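Local structure of DotI (Legionella pneumophila, 3WZ4) at residues Ser8-Trp13 with Met115-Val120; Gly38-Glu43 with Ser132-Gly137; Ala20-Asn25 with Val98-Ala103; Asp31-Ser36 with Gln47-Leu52; Lys64-Ser69 with Ala103-Gln108. The protein is an inner-membrane component of the type IVB secretion system, seen here as its periplasmic domain, whose precise role is not established. All coordinates share one frame; numbering follows the deposited sequence.

Contact 1: residues Ser8-Trp13 with Met115-Val120; sequences SAVLQW and MLITRV
The CD1 methyl of Ile117, on strand 106-119, meets two side chains of helix 7-21. Its closer partner is the indole of Trp13, approached at the rim of the six-membered ring and in the ring plane: Ile117 CD1 lies 3.7 Å from Trp13 CZ3 and 3.8 Å from Trp13 CE3, and the methyl abuts the edge of the indole instead of covering a face. One turn back along the helix, Val10 CG1 stands 4.0 Å from the same Ile117 CD1, the valine and isoleucine passing alongside one another and pointing opposite ways. Ile117 reaches this far because CG1 points away from its carbonyl carbon (chi1 -65°) and the chain then runs straight out to CD1. Trp13 starts from a CB that does not face the strand; with CG anti to the backbone N (chi1 -174°), the ring swings across to it. Ala14 of the same helix also touches Ile117, while Phe39 meets the Trp13 ring with the planes at about 70° and Trp90 lies against Val10. All three touching residues are buried, and every atom meeting across the interface is carbon: helix and sheet are joined here by dispersion and the hydrophobic effect, without a polar group taking part across the two segments.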
# COMPACT_ATOMS: atom_id res chain seq x y z
N SER A 8 -8.68 13.93 6.38
CA SER A 8 -7.76 14.40 5.34
C SER A 8 -6.35 13.90 5.59
O SER A 8 -5.63 13.55 4.65
CB SER A 8 -7.76 15.93 5.28
OG SER A 8 -7.23 16.48 6.47
N ALA A 9 -5.95 13.85 6.85
CA ALA A 9 -4.63 13.34 7.21
C ALA A 9 -4.51 11.85 6.88
O ALA A 9 -3.52 11.41 6.31
CB ALA A 9 -4.35 13.57 8.69
N VAL A 10 -5.53 11.08 7.26
CA VAL A 10 -5.55 9.65 6.99
C VAL A 10 -5.50 9.38 5.49
O VAL A 10 -4.85 8.44 5.04
CB VAL A 10 -6.81 8.99 7.58
CG1 VAL A 10 -6.93 7.55 7.10
CG2 VAL A 10 -6.78 9.05 9.11
N LEU A 11 -6.18 10.21 4.71
CA LEU A 11 -6.17 10.07 3.25
C LEU A 11 -4.78 10.29 2.66
O LEU A 11 -4.26 9.45 1.93
CB LEU A 11 -7.19 11.01 2.61
CG LEU A 11 -8.65 10.59 2.78
CD1 LEU A 11 -9.59 11.78 2.63
CD2 LEU A 11 -9.01 9.50 1.79
N GLN A 12 -4.17 11.43 2.97
CA GLN A 12 -2.82 11.72 2.49
C GLN A 12 -1.88 10.57 2.83
O GLN A 12 -1.06 10.16 2.02
CB GLN A 12 -2.28 13.03 3.09
CG GLN A 12 -3.04 14.27 2.66
CD GLN A 12 -2.22 15.54 2.82
OE1 GLN A 12 -1.00 15.52 2.65
NE2 GLN A 12 -2.88 16.64 3.16
N TRP A 13 -2.03 10.05 4.04
CA TRP A 13 -1.22 8.94 4.51
C TRP A 13 -1.46 7.67 3.68
O TRP A 13 -0.52 6.99 3.29
CB TRP A 13 -1.50 8.67 5.98
CG TRP A 13 -0.62 7.65 6.61
CD1 TRP A 13 0.61 7.86 7.18
CD2 TRP A 13 -0.89 6.25 6.76
NE1 TRP A 13 1.12 6.68 7.66
CE2 TRP A 13 0.22 5.67 7.42
CE3 TRP A 13 -1.96 5.43 6.39
CZ2 TRP A 13 0.28 4.32 7.72
CZ3 TRP A 13 -1.89 4.08 6.69
CH2 TRP A 13 -0.78 3.54 7.35
N MSE A 115 -7.85 -0.04 0.99
CA MSE A 115 -7.18 -0.26 2.26
C MSE A 115 -8.15 -0.13 3.44
O MSE A 115 -8.99 0.77 3.47
CB MSE A 115 -6.03 0.73 2.44
CG MSE A 115 -4.89 0.57 1.44
SE MSE A 115 -3.72 2.14 1.38
CE MSE A 115 -4.83 3.31 0.27
N LEU A 116 -8.02 -1.03 4.40
CA LEU A 116 -8.67 -0.86 5.69
C LEU A 116 -7.63 -0.30 6.65
O LEU A 116 -6.61 -0.93 6.92
CB LEU A 116 -9.25 -2.17 6.21
CG LEU A 116 -9.89 -2.11 7.60
CD1 LEU A 116 -11.07 -1.16 7.61
CD2 LEU A 116 -10.31 -3.50 8.07
N ILE A 117 -7.89 0.90 7.16
CA ILE A 117 -6.95 1.55 8.06
C ILE A 117 -7.55 1.66 9.46
O ILE A 117 -8.70 2.06 9.62
CB ILE A 117 -6.57 2.95 7.55
CG1 ILE A 117 -5.81 2.83 6.22
CG2 ILE A 117 -5.75 3.71 8.58
CD1 ILE A 117 -5.41 4.16 5.62
N THR A 118 -6.77 1.28 10.47
CA THR A 118 -7.26 1.30 11.84
C THR A 118 -6.32 2.02 12.80
O THR A 118 -5.10 2.00 12.62
CB THR A 118 -7.49 -0.13 12.37
OG1 THR A 118 -6.24 -0.82 12.47
CG2 THR A 118 -8.41 -0.90 11.44
N ARG A 119 -6.89 2.66 13.80
CA ARG A 119 -6.11 3.29 14.86
C ARG A 119 -5.41 2.22 15.68
O ARG A 119 -6.02 1.22 16.06
CB ARG A 119 -7.01 4.13 15.76
CG ARG A 119 -7.72 5.26 15.05
CD ARG A 119 -7.29 6.60 15.61
NE ARG A 119 -7.31 6.61 17.07
CZ ARG A 119 -6.96 7.65 17.81
NH1 ARG A 119 -6.57 8.78 17.23
NH2 ARG A 119 -7.00 7.57 19.14
N VAL A 120 -4.13 2.43 15.95
CA VAL A 120 -3.36 1.53 16.80
C VAL A 120 -2.60 2.34 17.83
O VAL A 120 -2.66 3.57 17.84
CB VAL A 120 -2.38 0.66 15.99
CG1 VAL A 120 -3.14 -0.32 15.10
CG2 VAL A 120 -1.45 1.53 15.16

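Contact 2: residues Gly38-Glu43 with Ser132-Gly137; sequences GFFTAE and SQFVVG
Ser132 OG donates to Glu43 OE2 over 2.6 Å, a short hydrogen bond that reaches the carboxylate on its anti side, 22° out of its plane. Thr41 OG1 is 3.1 Å from the same Ser132 OG. Glu43 is bent to make its bond: CG sits between the backbone N and the carbonyl carbon (chi1 69°), and the turn at chi2 (-79°) folds the carboxylate back over the start of helix 42-54. Around this polar cluster, Thr118 OG1 is weakly hydrogen-bonded to Ser132 OG and Arg87 forms a long, weak ion pair with Glu43 OE2, while Thr41, the N-cap residue of the helix, accepts from Gly44 N through OG1, which is also hydrogen-bonded to Ile131 O. Deeper in, the contact turns apolar. Phe40 CE2 lies 4.1 Å from both CD2 and CB of Phe134, the two aromatic side chains passing at a slant. Phe48 ties them together, stacked on Phe40 and edge-to-face with Phe134. Where the chain turns a corner, Ser132 and Gln133 share Leu116 as their partner on the neighbouring strand. The arrangement thus combines an N-capped helix start with a classic beta bulge, placing helix 42-54 against the edge strand of a curved antiparallel sheet, consistent with the NTF2-like clan of this domain.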
# COMPACT_ATOMS: atom_id res chain seq x y z
N GLY A 38 6.19 -0.46 8.59
CA GLY A 38 5.68 0.51 9.54
C GLY A 38 4.29 1.02 9.21
O GLY A 38 3.57 1.49 10.08
N PHE A 39 3.92 0.94 7.93
CA PHE A 39 2.60 1.35 7.49
C PHE A 39 1.53 0.37 7.96
O PHE A 39 0.34 0.71 7.99
CB PHE A 39 2.53 1.44 5.96
CG PHE A 39 3.31 2.58 5.37
CD1 PHE A 39 2.99 3.89 5.70
CD2 PHE A 39 4.34 2.35 4.47
CE1 PHE A 39 3.70 4.95 5.15
CE2 PHE A 39 5.05 3.40 3.92
CZ PHE A 39 4.73 4.70 4.26
N PHE A 40 1.94 -0.84 8.30
CA PHE A 40 1.00 -1.92 8.53
C PHE A 40 0.82 -2.29 10.00
O PHE A 40 1.73 -2.13 10.81
CB PHE A 40 1.41 -3.17 7.74
CG PHE A 40 1.35 -2.98 6.25
CD1 PHE A 40 2.45 -2.53 5.55
CD2 PHE A 40 0.18 -3.27 5.56
CE1 PHE A 40 2.40 -2.36 4.19
CE2 PHE A 40 0.12 -3.11 4.19
CZ PHE A 40 1.23 -2.65 3.50
N THR A 41 -0.36 -2.80 10.33
CA THR A 41 -0.62 -3.37 11.64
C THR A 41 -0.12 -4.81 11.64
O THR A 41 0.27 -5.34 10.60
CB THR A 41 -2.12 -3.37 11.97
OG1 THR A 41 -2.81 -4.27 11.09
CG2 THR A 41 -2.71 -1.97 11.83
N ALA A 42 -0.15 -5.44 12.81
CA ALA A 42 0.29 -6.83 12.94
C ALA A 42 -0.37 -7.71 11.89
O ALA A 42 0.32 -8.37 11.11
CB ALA A 42 -0.01 -7.35 14.35
N GLU A 43 -1.70 -7.72 11.86
CA GLU A 43 -2.42 -8.56 10.92
C GLU A 43 -2.33 -8.03 9.48
O GLU A 43 -2.40 -8.80 8.52
CB GLU A 43 -3.89 -8.71 11.33
CG GLU A 43 -4.72 -7.44 11.21
CD GLU A 43 -4.50 -6.47 12.36
OE1 GLU A 43 -3.74 -6.82 13.29
OE2 GLU A 43 -5.08 -5.36 12.32
N SER A 132 -4.64 -2.59 7.95
CA SER A 132 -5.01 -3.95 8.34
C SER A 132 -5.30 -4.83 7.13
O SER A 132 -5.17 -6.05 7.18
CB SER A 132 -6.21 -3.94 9.28
OG SER A 132 -5.83 -3.53 10.59
N GLN A 133 -5.71 -4.20 6.03
CA GLN A 133 -5.96 -4.93 4.80
C GLN A 133 -5.56 -4.10 3.59
O GLN A 133 -5.88 -2.92 3.50
CB GLN A 133 -7.43 -5.35 4.69
CG GLN A 133 -7.70 -6.27 3.50
CD GLN A 133 -9.15 -6.70 3.40
OE1 GLN A 133 -10.06 -5.87 3.45
NE2 GLN A 133 -9.37 -8.00 3.26
N PHE A 134 -4.86 -4.74 2.67
CA PHE A 134 -4.37 -4.10 1.47
C PHE A 134 -4.84 -4.90 0.26
O PHE A 134 -4.37 -6.01 0.03
CB PHE A 134 -2.84 -4.04 1.50
CG PHE A 134 -2.24 -3.09 0.51
CD1 PHE A 134 -2.01 -3.48 -0.80
CD2 PHE A 134 -1.89 -1.80 0.89
CE1 PHE A 134 -1.44 -2.60 -1.71
CE2 PHE A 134 -1.32 -0.92 -0.01
CZ PHE A 134 -1.10 -1.32 -1.31
N VAL A 135 -5.79 -4.35 -0.49
CA VAL A 135 -6.35 -5.07 -1.63
C VAL A 135 -6.13 -4.33 -2.94
O VAL A 135 -6.41 -3.13 -3.05
CB VAL A 135 -7.85 -5.34 -1.44
CG1 VAL A 135 -8.44 -5.97 -2.69
CG2 VAL A 135 -8.07 -6.24 -0.22
N VAL A 136 -5.61 -5.04 -3.93
CA VAL A 136 -5.36 -4.47 -5.25
C VAL A 136 -6.26 -5.13 -6.29
O VAL A 136 -6.47 -6.34 -6.26
CB VAL A 136 -3.89 -4.65 -5.67
CG1 VAL A 136 -3.66 -4.08 -7.07
CG2 VAL A 136 -2.96 -3.98 -4.66
N GLY A 137 -6.79 -4.32 -7.20
CA GLY A 137 -7.62 -4.82 -8.28
C GLY A 137 -7.51 -3.93 -9.49
O GLY A 137 -6.93 -2.84 -9.41

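Contact 3: residues Ala20-Asn25 with Val98-Ala103; sequences AAFTYN and VTYQSA
Where helix 7-21 gives way to the short strand 24-25, the chain lies over the concave sheet and touches strand 87-101. Phe22, just past the helix, packs on Val98 in a CH-pi contact: Val98 CG2 is 4.1 Å from the Phe22 ring centroid and 24° off the ring normal, displaced toward the rim near CD1. The other Val98 methyl, CG1, also comes within 3.8 Å of Phe22 CD1, so both branches of the valine border that ring atom. The two side chains cross at about a right angle. Tyr100 approaches differently, Tyr100 OH lying near the plane of the Phe22 ring and 4.2 Å from Phe22 CE1. With CG anti to the carbonyl carbon (chi1 -61°), Tyr100 sends its phenol up from the sheet toward the helical layer. Tyr24 OH comes to the edge of the Tyr100 ring. A water lies between the phenols, 3.0 Å from Tyr24 OH; its 2.4 Å approach to Tyr100 OH is doubtfully short. Val61 of helix 57-63 touches both tyrosines. Methylpentanediol molecules, probably from the crystallisation liquor, lie against Phe22 and Tyr24, marking a possible pocket. Aromatic side chains between helices and a curved antiparallel sheet suit the cone-like fold of the NTF2 clan.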
# COMPACT_ATOMS: atom_id res chain seq x y z
N ALA A 20 4.01 3.83 -2.08
CA ALA A 20 5.21 3.17 -1.58
C ALA A 20 5.22 1.69 -1.93
O ALA A 20 6.27 1.13 -2.26
CB ALA A 20 5.34 3.37 -0.08
N ALA A 21 4.06 1.05 -1.85
CA ALA A 21 3.94 -0.37 -2.14
C ALA A 21 4.29 -0.70 -3.59
O ALA A 21 4.65 -1.83 -3.91
CB ALA A 21 2.54 -0.86 -1.81
N PHE A 22 4.19 0.29 -4.48
CA PHE A 22 4.51 0.08 -5.88
C PHE A 22 5.72 0.89 -6.32
O PHE A 22 5.82 1.31 -7.47
CB PHE A 22 3.30 0.40 -6.76
CG PHE A 22 2.18 -0.58 -6.62
CD1 PHE A 22 2.15 -1.73 -7.40
CD2 PHE A 22 1.16 -0.37 -5.71
CE1 PHE A 22 1.13 -2.65 -7.27
CE2 PHE A 22 0.12 -1.29 -5.58
CZ PHE A 22 0.11 -2.43 -6.37
N THR A 23 6.65 1.10 -5.39
CA THR A 23 7.86 1.84 -5.68
C THR A 23 9.08 1.04 -5.24
O THR A 23 9.56 1.18 -4.12
CB THR A 23 7.86 3.22 -4.98
OG1 THR A 23 6.68 3.94 -5.34
CG2 THR A 23 9.08 4.04 -5.40
N TYR A 24 9.57 0.18 -6.14
CA TYR A 24 10.72 -0.67 -5.85
C TYR A 24 11.33 -1.20 -7.14
O TYR A 24 10.83 -0.91 -8.23
CB TYR A 24 10.31 -1.83 -4.94
CG TYR A 24 9.39 -2.83 -5.61
CD1 TYR A 24 8.01 -2.62 -5.66
CD2 TYR A 24 9.89 -3.99 -6.20
CE1 TYR A 24 7.17 -3.54 -6.27
CE2 TYR A 24 9.05 -4.90 -6.81
CZ TYR A 24 7.70 -4.68 -6.84
OH TYR A 24 6.86 -5.59 -7.46
N ASN A 25 12.40 -1.98 -7.03
CA ASN A 25 13.06 -2.53 -8.21
C ASN A 25 13.85 -3.81 -7.92
O ASN A 25 13.95 -4.23 -6.76
CB ASN A 25 13.98 -1.49 -8.86
CG ASN A 25 15.04 -0.98 -7.91
OD1 ASN A 25 15.97 -1.70 -7.55
ND2 ASN A 25 14.92 0.29 -7.51
N VAL A 98 0.35 2.02 -12.42
CA VAL A 98 1.61 1.37 -12.10
C VAL A 98 2.44 1.17 -13.36
O VAL A 98 1.91 0.80 -14.41
CB VAL A 98 1.40 0.02 -11.40
CG1 VAL A 98 2.73 -0.59 -10.99
CG2 VAL A 98 0.50 0.19 -10.18
N THR A 99 3.75 1.42 -13.25
CA THR A 99 4.66 1.26 -14.38
C THR A 99 5.80 0.28 -14.07
O THR A 99 6.56 0.49 -13.13
CB THR A 99 5.26 2.61 -14.81
OG1 THR A 99 4.21 3.49 -15.23
CG2 THR A 99 6.25 2.43 -15.95
N TYR A 100 5.89 -0.78 -14.86
CA TYR A 100 7.01 -1.72 -14.79
C TYR A 100 7.87 -1.51 -16.03
O TYR A 100 7.40 -1.68 -17.15
CB TYR A 100 6.50 -3.16 -14.78
CG TYR A 100 5.60 -3.51 -13.61
CD1 TYR A 100 4.25 -3.19 -13.62
CD2 TYR A 100 6.11 -4.19 -12.51
CE1 TYR A 100 3.43 -3.52 -12.56
CE2 TYR A 100 5.30 -4.53 -11.44
CZ TYR A 100 3.96 -4.19 -11.47
OH TYR A 100 3.14 -4.52 -10.41
N GLN A 101 9.14 -1.14 -15.84
CA GLN A 101 9.96 -0.82 -17.01
C GLN A 101 11.44 -1.14 -16.87
O GLN A 101 11.97 -1.31 -15.77
CB GLN A 101 9.79 0.65 -17.41
CG GLN A 101 10.45 1.63 -16.47
CD GLN A 101 10.20 3.07 -16.87
OE1 GLN A 101 10.68 3.54 -17.90
NE2 GLN A 101 9.42 3.78 -16.05
N SER A 102 12.09 -1.22 -18.03
CA SER A 102 13.53 -1.44 -18.13
C SER A 102 13.98 -0.92 -19.49
O SER A 102 13.21 -0.27 -20.19
CB SER A 102 13.87 -2.92 -18.01
OG SER A 102 13.34 -3.65 -19.10
N ALA A 103 15.21 -1.22 -19.87
CA ALA A 103 15.71 -0.82 -21.18
C ALA A 103 14.90 -1.47 -22.30
O ALA A 103 14.70 -0.88 -23.36
CB ALA A 103 17.19 -1.17 -21.31
O HOH W 1 4.10 -4.70 -8.20

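Contact 4: residues Asp31-Ser36 with Gln47-Leu52; sequences DELQAS and QFLGAL
With CG anti to the backbone N (chi1 157°), Leu33 turns its branched end out from helix 29-35 toward helix 42-54, although its CB does not point that way. Leu49 answers from the other helix with CG anti to the carbonyl carbon (chi1 -76°), which, with the outer torsion, carries CD2 toward Leu33. The two methyls meet at 3.9 Å, Leu33 CD1 against Leu49 CD2; the side chains cross at about a right angle, and a single branch of each does the touching. A second, looser approach lies near the end of helix 29-35, where Ser36 OG stands 4.2 Å from CE2 of the Phe48 ring. That hydroxyl is committed elsewhere: Ser36 OG donates to Leu33 O over 2.6 Å, tilted 21° from the carbonyl plane. This bond holds the serine side chain back on its own segment; Leu33 O also accepts from Ser36 N, at 3.2 Å. The residue that supplies the apolar methyl therefore also supplies the carbonyl that holds Ser36. Trp45, earlier on helix 42-54, touches Leu33 and Ser36. Phe48 also belongs to the aromatic group on the sheet side, where Gln47 OE1 accepts from Phe134 N; helix 42-54 thus lies between helix 29-35 and strand 129-138.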
# COMPACT_ATOMS: atom_id res chain seq x y z
N ASP A 31 15.03 -3.99 0.85
CA ASP A 31 15.07 -2.79 1.69
C ASP A 31 13.74 -2.07 1.64
O ASP A 31 13.18 -1.70 2.67
CB ASP A 31 16.17 -1.84 1.21
CG ASP A 31 17.52 -2.52 1.12
OD1 ASP A 31 17.84 -3.33 2.02
OD2 ASP A 31 18.26 -2.24 0.15
N GLU A 32 13.23 -1.86 0.42
CA GLU A 32 11.95 -1.19 0.23
C GLU A 32 10.83 -1.98 0.88
O GLU A 32 9.99 -1.42 1.58
CB GLU A 32 11.67 -0.97 -1.25
CG GLU A 32 12.54 0.09 -1.88
CD GLU A 32 12.28 1.48 -1.32
OE1 GLU A 32 11.14 1.97 -1.46
OE2 GLU A 32 13.21 2.08 -0.74
N LEU A 33 10.81 -3.29 0.65
CA LEU A 33 9.85 -4.17 1.31
C LEU A 33 9.79 -3.87 2.79
O LEU A 33 8.73 -3.55 3.33
CB LEU A 33 10.24 -5.64 1.13
CG LEU A 33 9.67 -6.59 2.20
CD1 LEU A 33 8.15 -6.66 2.10
CD2 LEU A 33 10.28 -7.98 2.10
N GLN A 34 10.94 -3.98 3.44
CA GLN A 34 10.98 -3.84 4.89
C GLN A 34 10.69 -2.42 5.37
O GLN A 34 10.10 -2.25 6.44
CB GLN A 34 12.29 -4.37 5.46
CG GLN A 34 12.14 -4.85 6.89
CD GLN A 34 10.84 -5.60 7.10
OE1 GLN A 34 10.63 -6.68 6.54
NE2 GLN A 34 9.95 -5.02 7.90
N ALA A 35 11.06 -1.42 4.58
CA ALA A 35 10.82 -0.03 4.97
C ALA A 35 9.34 0.29 5.07
O ALA A 35 8.95 1.29 5.67
CB ALA A 35 11.51 0.93 3.99
N SER A 36 8.51 -0.58 4.50
CA SER A 36 7.07 -0.32 4.47
C SER A 36 6.30 -0.98 5.61
O SER A 36 5.13 -0.70 5.80
CB SER A 36 6.48 -0.78 3.13
OG SER A 36 6.50 -2.19 3.03
N GLN A 47 -1.03 -10.16 6.04
CA GLN A 47 -1.85 -10.22 4.83
C GLN A 47 -1.12 -9.63 3.63
O GLN A 47 -1.18 -10.16 2.53
CB GLN A 47 -3.19 -9.50 5.07
CG GLN A 47 -4.16 -9.57 3.90
CD GLN A 47 -4.08 -8.35 3.00
OE1 GLN A 47 -3.76 -7.25 3.45
NE2 GLN A 47 -4.36 -8.55 1.72
N PHE A 48 -0.42 -8.52 3.86
CA PHE A 48 0.35 -7.88 2.80
C PHE A 48 1.47 -8.79 2.31
O PHE A 48 1.70 -8.91 1.11
CB PHE A 48 0.92 -6.54 3.28
CG PHE A 48 1.76 -5.84 2.26
CD1 PHE A 48 1.18 -5.18 1.19
CD2 PHE A 48 3.14 -5.82 2.38
CE1 PHE A 48 1.96 -4.52 0.25
CE2 PHE A 48 3.93 -5.16 1.44
CZ PHE A 48 3.33 -4.51 0.38
N LEU A 49 2.16 -9.43 3.24
CA LEU A 49 3.21 -10.39 2.89
C LEU A 49 2.63 -11.58 2.12
O LEU A 49 3.23 -12.05 1.16
CB LEU A 49 3.96 -10.88 4.13
CG LEU A 49 4.97 -9.90 4.74
CD1 LEU A 49 5.58 -10.48 6.00
CD2 LEU A 49 6.05 -9.56 3.73
N GLY A 50 1.47 -12.06 2.57
CA GLY A 50 0.80 -13.17 1.91
C GLY A 50 0.39 -12.83 0.49
O GLY A 50 0.48 -13.66 -0.42
N ALA A 51 -0.07 -11.60 0.29
CA ALA A 51 -0.45 -11.14 -1.03
C ALA A 51 0.78 -11.07 -1.92
O ALA A 51 0.71 -11.35 -3.12
CB ALA A 51 -1.13 -9.78 -0.95
N LEU A 52 1.91 -10.70 -1.33
CA LEU A 52 3.15 -10.56 -2.07
C LEU A 52 3.66 -11.92 -2.56
O LEU A 52 4.20 -12.02 -3.66
CB LEU A 52 4.21 -9.88 -1.19
CG LEU A 52 5.36 -9.14 -1.87
CD1 LEU A 52 6.71 -9.66 -1.38
CD2 LEU A 52 5.26 -9.22 -3.39

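Contact 5: residues Lys64-Ser69 with Ala103-Gln108; sequences KKLVVS and ASEFTQ
Glu105 and Lys64 make the close part of this contact, their extended side chains crossing at about a right angle. The carboxylate rests against the aliphatic part of the lysine: Lys64 CD is 3.1 Å from Glu105 OE1 and 3.3 Å from Glu105 OE2. The charged end is more loosely matched, for Lys64 NZ stands 3.6 Å from Glu105 OE1, a long salt bridge. Both residues have CG anti to the carbonyl carbon, at chi1 -61° in Lys64 and -69° in Glu105; beyond it both chains run straight, and the carboxylate lies across the methylenes, nearest CD. On the inner side the buried Leu66 brings its CD2 methyl to 4.1 Å from Glu105 OE2. Toward solvent the link is looser and runs through water, which donates to Lys64 O at 2.8 Å and lies 3.0 Å from Ser104 OG. Methylpentanediol, probably from the crystallisation liquor, is near Leu66 and is weakly hydrogen-bonded to Lys64 NZ. The electrostatic gain of the long ion pair is probably small at this exposed position. A Schellman motif ends helix 57-63, with Lys65 as the C-prime residue of positive phi and Leu66 N bonded back to Val61 O. On the other side, Ser102 OG accepts from the backbone N of both Ser104 and Glu105 and shapes the turn between strands 87-101 and 106-119. The contact therefore joins the exit of helix 57-63, as it enters strand 67-84, to that turn, bridging past the end of strand 87-101, which lies between the two strands in the sheet.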
# COMPACT_ATOMS: atom_id res chain seq x y z
N LYS A 64 13.11 -9.98 -14.98
CA LYS A 64 13.25 -9.01 -16.07
C LYS A 64 13.99 -7.76 -15.61
O LYS A 64 14.16 -6.81 -16.38
CB LYS A 64 11.88 -8.65 -16.64
CG LYS A 64 11.12 -9.84 -17.23
CD LYS A 64 9.75 -9.42 -17.72
CE LYS A 64 9.00 -10.61 -18.30
NZ LYS A 64 7.65 -10.23 -18.80
N LYS A 65 14.41 -7.76 -14.35
CA LYS A 65 15.17 -6.65 -13.79
C LYS A 65 14.51 -5.30 -14.08
O LYS A 65 15.06 -4.46 -14.80
CB LYS A 65 16.61 -6.68 -14.30
CG LYS A 65 17.33 -7.98 -13.99
CD LYS A 65 18.82 -7.89 -14.26
CE LYS A 65 19.53 -9.13 -13.73
NZ LYS A 65 21.01 -9.03 -13.85
N LEU A 66 13.33 -5.10 -13.50
CA LEU A 66 12.54 -3.91 -13.75
C LEU A 66 12.60 -2.91 -12.61
O LEU A 66 13.05 -3.22 -11.50
CB LEU A 66 11.08 -4.29 -13.99
CG LEU A 66 10.82 -5.41 -15.00
CD1 LEU A 66 9.38 -5.88 -14.88
CD2 LEU A 66 11.14 -4.96 -16.41
N VAL A 67 12.14 -1.70 -12.89
CA VAL A 67 11.94 -0.69 -11.86
C VAL A 67 10.45 -0.40 -11.79
O VAL A 67 9.83 -0.07 -12.81
CB VAL A 67 12.69 0.61 -12.18
CG1 VAL A 67 12.31 1.70 -11.20
CG2 VAL A 67 14.20 0.37 -12.16
N VAL A 68 9.86 -0.54 -10.61
CA VAL A 68 8.44 -0.30 -10.44
C VAL A 68 8.16 1.08 -9.85
O VAL A 68 8.80 1.48 -8.88
CB VAL A 68 7.79 -1.37 -9.55
CG1 VAL A 68 6.27 -1.25 -9.60
CG2 VAL A 68 8.22 -2.76 -10.01
N SER A 69 7.21 1.79 -10.45
CA SER A 69 6.79 3.09 -9.95
C SER A 69 5.29 3.22 -10.09
O SER A 69 4.64 2.39 -10.72
CB SER A 69 7.50 4.22 -10.70
OG SER A 69 7.12 4.23 -12.07
N ALA A 103 15.21 -1.22 -19.87
CA ALA A 103 15.71 -0.82 -21.18
C ALA A 103 14.90 -1.47 -22.30
O ALA A 103 14.70 -0.88 -23.36
CB ALA A 103 17.19 -1.17 -21.31
N SER A 104 14.43 -2.69 -22.05
CA SER A 104 13.74 -3.46 -23.08
C SER A 104 12.22 -3.48 -22.93
O SER A 104 11.50 -3.71 -23.90
CB SER A 104 14.28 -4.90 -23.11
OG SER A 104 13.84 -5.63 -21.98
N GLU A 105 11.73 -3.22 -21.73
CA GLU A 105 10.29 -3.31 -21.47
C GLU A 105 9.66 -2.04 -20.90
O GLU A 105 10.33 -1.24 -20.24
CB GLU A 105 9.98 -4.49 -20.55
CG GLU A 105 10.21 -5.85 -21.17
CD GLU A 105 9.66 -6.98 -20.32
OE1 GLU A 105 10.00 -8.15 -20.59
OE2 GLU A 105 8.89 -6.68 -19.38
N PHE A 106 8.37 -1.87 -21.15
CA PHE A 106 7.58 -0.78 -20.58
C PHE A 106 6.11 -1.19 -20.55
O PHE A 106 5.44 -1.21 -21.59
CB PHE A 106 7.77 0.50 -21.40
CG PHE A 106 7.12 1.71 -20.78
CD1 PHE A 106 5.77 1.97 -21.00
CD2 PHE A 106 7.85 2.59 -20.00
CE1 PHE A 106 5.17 3.09 -20.44
CE2 PHE A 106 7.26 3.70 -19.44
CZ PHE A 106 5.92 3.95 -19.66
N THR A 107 5.61 -1.51 -19.36
CA THR A 107 4.24 -1.98 -19.20
C THR A 107 3.53 -1.22 -18.09
O THR A 107 4.08 -1.01 -17.01
CB THR A 107 4.20 -3.48 -18.89
OG1 THR A 107 4.75 -4.21 -20.00
CG2 THR A 107 2.78 -3.95 -18.63
N GLN A 108 2.29 -0.81 -18.36
CA GLN A 108 1.51 -0.04 -17.39
C GLN A 108 0.19 -0.71 -17.01
O GLN A 108 -0.44 -1.37 -17.84
CB GLN A 108 1.26 1.37 -17.90
CG GLN A 108 2.52 2.22 -17.98
CD GLN A 108 2.23 3.66 -18.37
OE1 GLN A 108 1.40 3.92 -19.23
NE2 GLN A 108 2.92 4.60 -17.72
O HOH W 2 13.66 -6.32 -19.06

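Overall arrangement
Contacts 1 and 5 lie on opposite sides of the chain's centre, their own centres about 30 Å apart, and both use strand 106-119. Contact 2 touches contact 1 through the backbone pairing of Leu116 with Ser132 and Gln133, and it lies closer to contact 4, about 9 Å between centres, where both draw on helix 42-54. Contact 3 touches both contact 2 and contact 5: Ala21 and Phe22 meet Phe134 and Val136 of contact 2, while contact 5, centres about 7 Å apart, shares Ala103 with it and pairs Val68 with Tyr24. Methylpentanediol molecules border contacts 2 to 5, suggesting, without proving, a pocket between helices and sheet.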